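Local coordinates for uncharacterized protein YLR301W (Saccharomyces cerevisiae, PDB 3RBY) that is of unknown function but interacts with the kinase HRR25, is non-essential, and is found in the cytoplasm and nucleus, at residues Gln183-Leu197 against Phe207-Gln220. Residues are numbered along the deposited sequence; the frame is centred on the assembly and turned at random.
Sequences QKNNNTIEGLNFIRL and FLLSYGKEVNKIPQ
Glu214 meets the 183-197 segment through both its backbone and its carboxylate. Its N-H donates to Asn193 OD1 at 2.7 Å from N to OD1. Its OE2 accepts from Gln183 NE2 at 2.8 Å, the amide nitrogen coming from above the carboxylate plane. Lys217 NZ forms a salt bridge with Glu214 OE1 on that oxygen's anti lone pair, and Tyr166 OH also bonds to OE1, while a water joins OE2 to Asn193 ND2. A glutamine in its place would probably leave the Lys217 ammonium without its counter-charge and weaken the hold on Gln183. Asparagine suits position 193 because one short amide serves two sides: with CG anti to the carbonyl carbon (chi1 -51°), OD1 accepts the Glu214 N-H, just past the end of strand 205-211, while ND2 donates to Leu181 O on the neighbouring strand. Gly212 suits its place because a side chain would collide with Asn193 OD1 and Leu192 O, and its backbone angles would press a CB against the carbonyl of Tyr211.

Strands 192-199 and 205-211 form an antiparallel beta hairpin at the edge of a seven-stranded sheet. Phe194 and Tyr211 exchange backbone bonds, as do Arg196 and Leu209, though Leu209 N to Arg196 O is weak at 3.4 Å. Leu208 N also reaches Arg196 O, 2.9 Å away, making a classic beta bulge.

On the face bearing Phe194, Arg196 and Tyr211, the tyrosine packs its aromatic flank beside Phe194 and bonds through its hydroxyl to Ser48 O. Leu209 CD1 lies over one face of the Arg196 guanidinium, offset toward the rim; arginine is long enough to reach Phe22 O and Gln178 OE1. On the other face, beta-branched Ile195 spreads its arms, CG2 to Val215 CG1 (3.5 Å) and CD1 to Ile218 CG2 (3.7 Å), while Leu197 CD2 sits 4.0 Å above the Phe207 ring centroid in a CH-pi contact.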
loop_
_atom_site.group_PDB
_atom_site.type_symbol
_atom_site.label_atom_id
_atom_site.label_comp_id
_atom_site.label_asym_id
_atom_site.label_seq_id
_atom_site.Cartn_x
_atom_site.Cartn_y
_atom_site.Cartn_z
ATOM N N GLN A 183 15.492 19.254 22.425
ATOM C CA GLN A 183 16.379 20.015 23.301
ATOM C C GLN A 183 17.726 19.325 23.411
ATOM O O GLN A 183 17.792 18.164 23.823
ATOM C CB GLN A 183 15.790 20.140 24.690
ATOM C CG GLN A 183 14.668 21.125 24.792
ATOM C CD GLN A 183 14.033 21.085 26.158
ATOM O OE1 GLN A 183 14.446 20.305 27.020
ATOM N NE2 GLN A 183 13.027 21.926 26.371
ATOM N N LYS A 184 18.789 20.030 23.038
ATOM C CA LYS A 184 20.132 19.459 23.029
ATOM C C LYS A 184 20.500 18.788 24.349
ATOM O O LYS A 184 20.867 17.614 24.374
ATOM C CB LYS A 184 21.167 20.530 22.675
ATOM C CG LYS A 184 21.298 20.793 21.185
ATOM C CD LYS A 184 22.748 21.017 20.788
ATOM C CE LYS A 184 22.847 21.736 19.454
ATOM N NZ LYS A 184 23.470 20.881 18.408
ATOM N N ASN A 185 20.409 19.545 25.437
ATOM C CA ASN A 185 20.748 19.036 26.760
ATOM C C ASN A 185 19.554 18.399 27.461
ATOM O O ASN A 185 19.020 18.952 28.423
ATOM C CB ASN A 185 21.332 20.153 27.628
ATOM C CG ASN A 185 21.975 19.630 28.897
ATOM O OD1 ASN A 185 23.033 20.104 29.312
ATOM N ND2 ASN A 185 21.338 18.646 29.521
ATOM N N ASN A 186 19.139 17.234 26.974
ATOM C CA ASN A 186 18.010 16.523 27.559
ATOM C C ASN A 186 17.877 15.100 27.027
ATOM O O ASN A 186 17.982 14.862 25.824
ATOM C CB ASN A 186 16.709 17.294 27.327
ATOM C CG ASN A 186 15.569 16.786 28.190
ATOM O OD1 ASN A 186 14.684 17.547 28.580
ATOM N ND2 ASN A 186 15.587 15.494 28.492
ATOM N N ASN A 187 17.645 14.157 27.935
ATOM C CA ASN A 187 17.483 12.757 27.564
ATOM C C ASN A 187 16.098 12.240 27.928
ATOM O O ASN A 187 15.880 11.033 28.030
ATOM C CB ASN A 187 18.560 11.896 28.227
ATOM C CG ASN A 187 18.919 12.381 29.619
ATOM O OD1 ASN A 187 19.971 12.036 30.156
ATOM N ND2 ASN A 187 18.043 13.184 30.211
ATOM N N THR A 188 15.163 13.165 28.124
ATOM C CA THR A 188 13.796 12.812 28.478
ATOM C C THR A 188 12.781 13.166 27.386
ATOM O O THR A 188 12.989 14.073 26.565
ATOM C CB THR A 188 13.338 13.480 29.809
ATOM O OG1 THR A 188 12.638 14.701 29.530
ATOM C CG2 THR A 188 14.529 13.749 30.741
ATOM N N ILE A 189 11.675 12.432 27.411
ATOM C CA ILE A 189 10.533 12.627 26.532
ATOM C C ILE A 189 10.071 14.075 26.535
ATOM O O ILE A 189 9.357 14.535 25.630
ATOM C CB ILE A 189 9.384 11.724 27.016
ATOM C CG1 ILE A 189 9.218 10.526 26.085
ATOM C CG2 ILE A 189 8.078 12.510 27.224
ATOM C CD1 ILE A 189 9.640 9.206 26.716
ATOM N N GLU A 190 10.474 14.789 27.575
ATOM C CA GLU A 190 10.079 16.175 27.747
ATOM C C GLU A 190 10.824 17.056 26.738
ATOM O O GLU A 190 10.391 18.162 26.394
ATOM C CB GLU A 190 10.371 16.612 29.190
ATOM C CG GLU A 190 9.297 17.489 29.787
ATOM C CD GLU A 190 7.917 16.923 29.535
ATOM O OE1 GLU A 190 7.626 15.836 30.084
ATOM O OE2 GLU A 190 7.137 17.549 28.768
ATOM N N GLY A 191 11.944 16.538 26.253
ATOM C CA GLY A 191 12.756 17.264 25.305
ATOM C C GLY A 191 12.372 17.064 23.850
ATOM O O GLY A 191 13.029 17.636 22.981
ATOM N N LEU A 192 11.329 16.277 23.569
ATOM C CA LEU A 192 10.943 16.015 22.169
ATOM C C LEU A 192 9.685 16.738 21.662
ATOM O O LEU A 192 8.707 16.910 22.394
ATOM C CB LEU A 192 10.819 14.519 21.911
ATOM C CG LEU A 192 12.069 13.709 22.254
ATOM C CD1 LEU A 192 11.767 12.214 22.302
ATOM C CD2 LEU A 192 13.211 14.017 21.283
ATOM N N ASN A 193 9.740 17.158 20.396
ATOM C CA ASN A 193 8.591 17.714 19.676
ATOM C C ASN A 193 8.528 17.194 18.226
ATOM O O ASN A 193 9.557 17.112 17.544
ATOM C CB ASN A 193 8.615 19.248 19.677
ATOM C CG ASN A 193 8.786 19.833 21.067
ATOM O OD1 ASN A 193 7.807 20.214 21.727
ATOM N ND2 ASN A 193 10.040 19.929 21.515
ATOM N N PHE A 194 7.329 16.818 17.772
ATOM C CA PHE A 194 7.141 16.378 16.393
ATOM C C PHE A 194 5.859 16.969 15.846
ATOM O O PHE A 194 4.919 17.237 16.593
ATOM C CB PHE A 194 7.037 14.856 16.289
ATOM C CG PHE A 194 8.196 14.118 16.894
ATOM C CD1 PHE A 194 9.423 14.050 16.235
ATOM C CD2 PHE A 194 8.056 13.473 18.123
ATOM C CE1 PHE A 194 10.500 13.358 16.797
ATOM C CE2 PHE A 194 9.123 12.779 18.693
ATOM C CZ PHE A 194 10.350 12.720 18.030
ATOM N N ILE A 195 5.811 17.163 14.539
ATOM C CA ILE A 195 4.561 17.518 13.897
ATOM C C ILE A 195 4.443 16.811 12.558
ATOM O O ILE A 195 5.453 16.556 11.873
ATOM C CB ILE A 195 4.454 19.016 13.666
ATOM C CG1 ILE A 195 5.656 19.491 12.858
ATOM C CG2 ILE A 195 4.394 19.746 14.998
ATOM C CD1 ILE A 195 5.407 20.795 12.118
ATOM N N ARG A 196 3.207 16.467 12.218
ATOM C CA ARG A 196 2.865 16.018 10.887
ATOM C C ARG A 196 1.731 16.931 10.467
ATOM O O ARG A 196 0.682 16.972 11.114
ATOM C CB ARG A 196 2.406 14.570 10.894
ATOM C CG ARG A 196 3.235 13.679 10.010
ATOM C CD ARG A 196 2.375 12.837 9.114
ATOM N NE ARG A 196 1.871 11.659 9.795
ATOM C CZ ARG A 196 2.566 10.549 10.065
ATOM N NH1 ARG A 196 1.955 9.548 10.678
ATOM N NH2 ARG A 196 3.844 10.419 9.741
ATOM N N LEU A 197 1.969 17.704 9.419
ATOM C CA LEU A 197 1.037 18.737 9.019
ATOM C C LEU A 197 0.616 18.452 7.588
ATOM O O LEU A 197 1.439 18.016 6.780
ATOM C CB LEU A 197 1.739 20.088 9.072
ATOM C CG LEU A 197 1.276 21.208 9.993
ATOM C CD1 LEU A 197 2.069 22.448 9.625
ATOM C CD2 LEU A 197 -0.232 21.471 9.875
ATOM N N PHE A 207 -3.267 19.511 11.518
ATOM C CA PHE A 207 -2.313 18.692 12.275
ATOM C C PHE A 207 -2.770 17.263 12.361
ATOM O O PHE A 207 -3.736 16.959 13.056
ATOM C CB PHE A 207 -2.137 19.239 13.701
ATOM C CG PHE A 207 -1.356 20.523 13.764
ATOM C CD1 PHE A 207 0.036 20.505 13.822
ATOM C CD2 PHE A 207 -2.004 21.751 13.745
ATOM C CE1 PHE A 207 0.769 21.697 13.867
ATOM C CE2 PHE A 207 -1.280 22.945 13.786
ATOM C CZ PHE A 207 0.107 22.917 13.848
ATOM N N LEU A 208 -2.072 16.372 11.679
ATOM C CA LEU A 208 -2.385 14.955 11.766
ATOM C C LEU A 208 -1.813 14.398 13.058
ATOM O O LEU A 208 -2.267 13.376 13.583
ATOM C CB LEU A 208 -1.781 14.214 10.579
ATOM C CG LEU A 208 -2.267 14.674 9.209
ATOM C CD1 LEU A 208 -1.826 13.678 8.147
ATOM C CD2 LEU A 208 -3.796 14.855 9.187
ATOM N N LEU A 209 -0.801 15.091 13.563
ATOM C CA LEU A 209 -0.070 14.647 14.728
ATOM C C LEU A 209 0.740 15.832 15.249
ATOM O O LEU A 209 1.198 16.688 14.475
ATOM C CB LEU A 209 0.804 13.463 14.341
ATOM C CG LEU A 209 2.057 13.041 15.089
ATOM C CD1 LEU A 209 2.657 11.891 14.305
ATOM C CD2 LEU A 209 3.067 14.172 15.180
ATOM N N SER A 210 0.857 15.906 16.570
ATOM C CA SER A 210 1.519 17.019 17.234
ATOM C C SER A 210 1.892 16.605 18.648
ATOM O O SER A 210 1.030 16.445 19.512
ATOM C CB SER A 210 0.607 18.246 17.266
ATOM O OG SER A 210 1.137 19.254 18.108
ATOM N N TYR A 211 3.188 16.426 18.871
ATOM C CA TYR A 211 3.694 15.924 20.131
ATOM C C TYR A 211 4.730 16.881 20.703
ATOM O O TYR A 211 5.677 17.263 20.010
ATOM C CB TYR A 211 4.322 14.553 19.927
ATOM C CG TYR A 211 4.855 13.954 21.198
ATOM C CD1 TYR A 211 6.120 14.275 21.654
ATOM C CD2 TYR A 211 4.088 13.071 21.954
ATOM C CE1 TYR A 211 6.621 13.735 22.819
ATOM C CE2 TYR A 211 4.581 12.515 23.134
ATOM C CZ TYR A 211 5.854 12.855 23.564
ATOM O OH TYR A 211 6.367 12.308 24.732
ATOM N N GLY A 212 4.547 17.276 21.960
ATOM C CA GLY A 212 5.536 18.098 22.640
ATOM C C GLY A 212 5.011 19.489 22.947
ATOM O O GLY A 212 4.036 19.954 22.344
ATOM N N LYS A 213 5.658 20.175 23.881
ATOM C CA LYS A 213 5.116 21.444 24.334
ATOM C C LYS A 213 5.687 22.668 23.611
ATOM O O LYS A 213 5.165 23.785 23.767
ATOM C CB LYS A 213 5.238 21.571 25.857
ATOM C CG LYS A 213 6.549 21.054 26.425
ATOM C CD LYS A 213 6.843 21.731 27.755
ATOM C CE LYS A 213 7.921 20.998 28.521
ATOM N NZ LYS A 213 7.891 21.443 29.939
ATOM N N GLU A 214 6.720 22.464 22.793
ATOM C CA GLU A 214 7.328 23.583 22.062
ATOM C C GLU A 214 6.994 23.620 20.561
ATOM O O GLU A 214 7.647 24.325 19.772
ATOM C CB GLU A 214 8.832 23.577 22.272
ATOM C CG GLU A 214 9.227 23.424 23.718
ATOM C CD GLU A 214 10.645 23.886 23.986
ATOM O OE1 GLU A 214 10.918 25.109 23.913
ATOM O OE2 GLU A 214 11.488 23.015 24.251
ATOM N N VAL A 215 5.964 22.867 20.186
ATOM C CA VAL A 215 5.493 22.792 18.803
ATOM C C VAL A 215 5.252 24.147 18.134
ATOM O O VAL A 215 5.479 24.292 16.932
ATOM C CB VAL A 215 4.227 21.925 18.725
ATOM C CG1 VAL A 215 3.531 22.112 17.392
ATOM C CG2 VAL A 215 4.585 20.456 18.977
ATOM N N ASN A 216 4.810 25.148 18.891
ATOM C CA ASN A 216 4.626 26.490 18.307
ATOM C C ASN A 216 5.940 27.196 17.937
ATOM O O ASN A 216 5.918 28.334 17.445
ATOM C CB ASN A 216 3.771 27.397 19.212
ATOM C CG ASN A 216 4.507 27.846 20.491
ATOM O OD1 ASN A 216 5.431 27.183 20.964
ATOM N ND2 ASN A 216 4.071 28.967 21.060
ATOM N N LYS A 217 7.074 26.536 18.190
ATOM C CA LYS A 217 8.374 27.073 17.768
ATOM C C LYS A 217 8.809 26.439 16.439
ATOM O O LYS A 217 9.940 26.641 15.988
ATOM C CB LYS A 217 9.453 26.836 18.826
ATOM C CG LYS A 217 9.344 27.667 20.106
ATOM C CD LYS A 217 10.433 27.196 21.100
ATOM C CE LYS A 217 10.635 28.146 22.289
ATOM N NZ LYS A 217 9.791 27.795 23.469
ATOM N N ILE A 218 7.912 25.663 15.833
ATOM C CA ILE A 218 8.162 25.052 14.536
ATOM C C ILE A 218 7.365 25.749 13.444
ATOM O O ILE A 218 6.132 25.841 13.523
ATOM C CB ILE A 218 7.787 23.580 14.537
ATOM C CG1 ILE A 218 8.375 22.903 15.777
ATOM C CG2 ILE A 218 8.267 22.932 13.263
ATOM C CD1 ILE A 218 8.308 21.388 15.739
ATOM N N PRO A 219 8.062 26.247 12.414
ATOM C CA PRO A 219 7.385 27.013 11.356
ATOM C C PRO A 219 6.351 26.122 10.642
ATOM O O PRO A 219 6.603 24.925 10.447
ATOM C CB PRO A 219 8.532 27.416 10.419
ATOM C CG PRO A 219 9.806 27.250 11.255
ATOM C CD PRO A 219 9.505 26.084 12.160
ATOM N N GLN A 220 5.204 26.700 10.290
ATOM C CA GLN A 220 4.067 25.943 9.776
ATOM C C GLN A 220 3.620 26.481 8.416
ATOM O O GLN A 220 2.633 26.015 7.849
ATOM C CB GLN A 220 2.882 26.017 10.773
ATOM C CG GLN A 220 3.079 25.247 12.090
ATOM C CD GLN A 220 2.420 25.940 13.295
ATOM O OE1 GLN A 220 1.333 26.539 13.183
ATOM N NE2 GLN A 220 3.081 25.856 14.455
HETATM O O HOH W 1 10.395 20.424 24.506
HETATM O O HOH W 2 7.960 18.606 24.859
#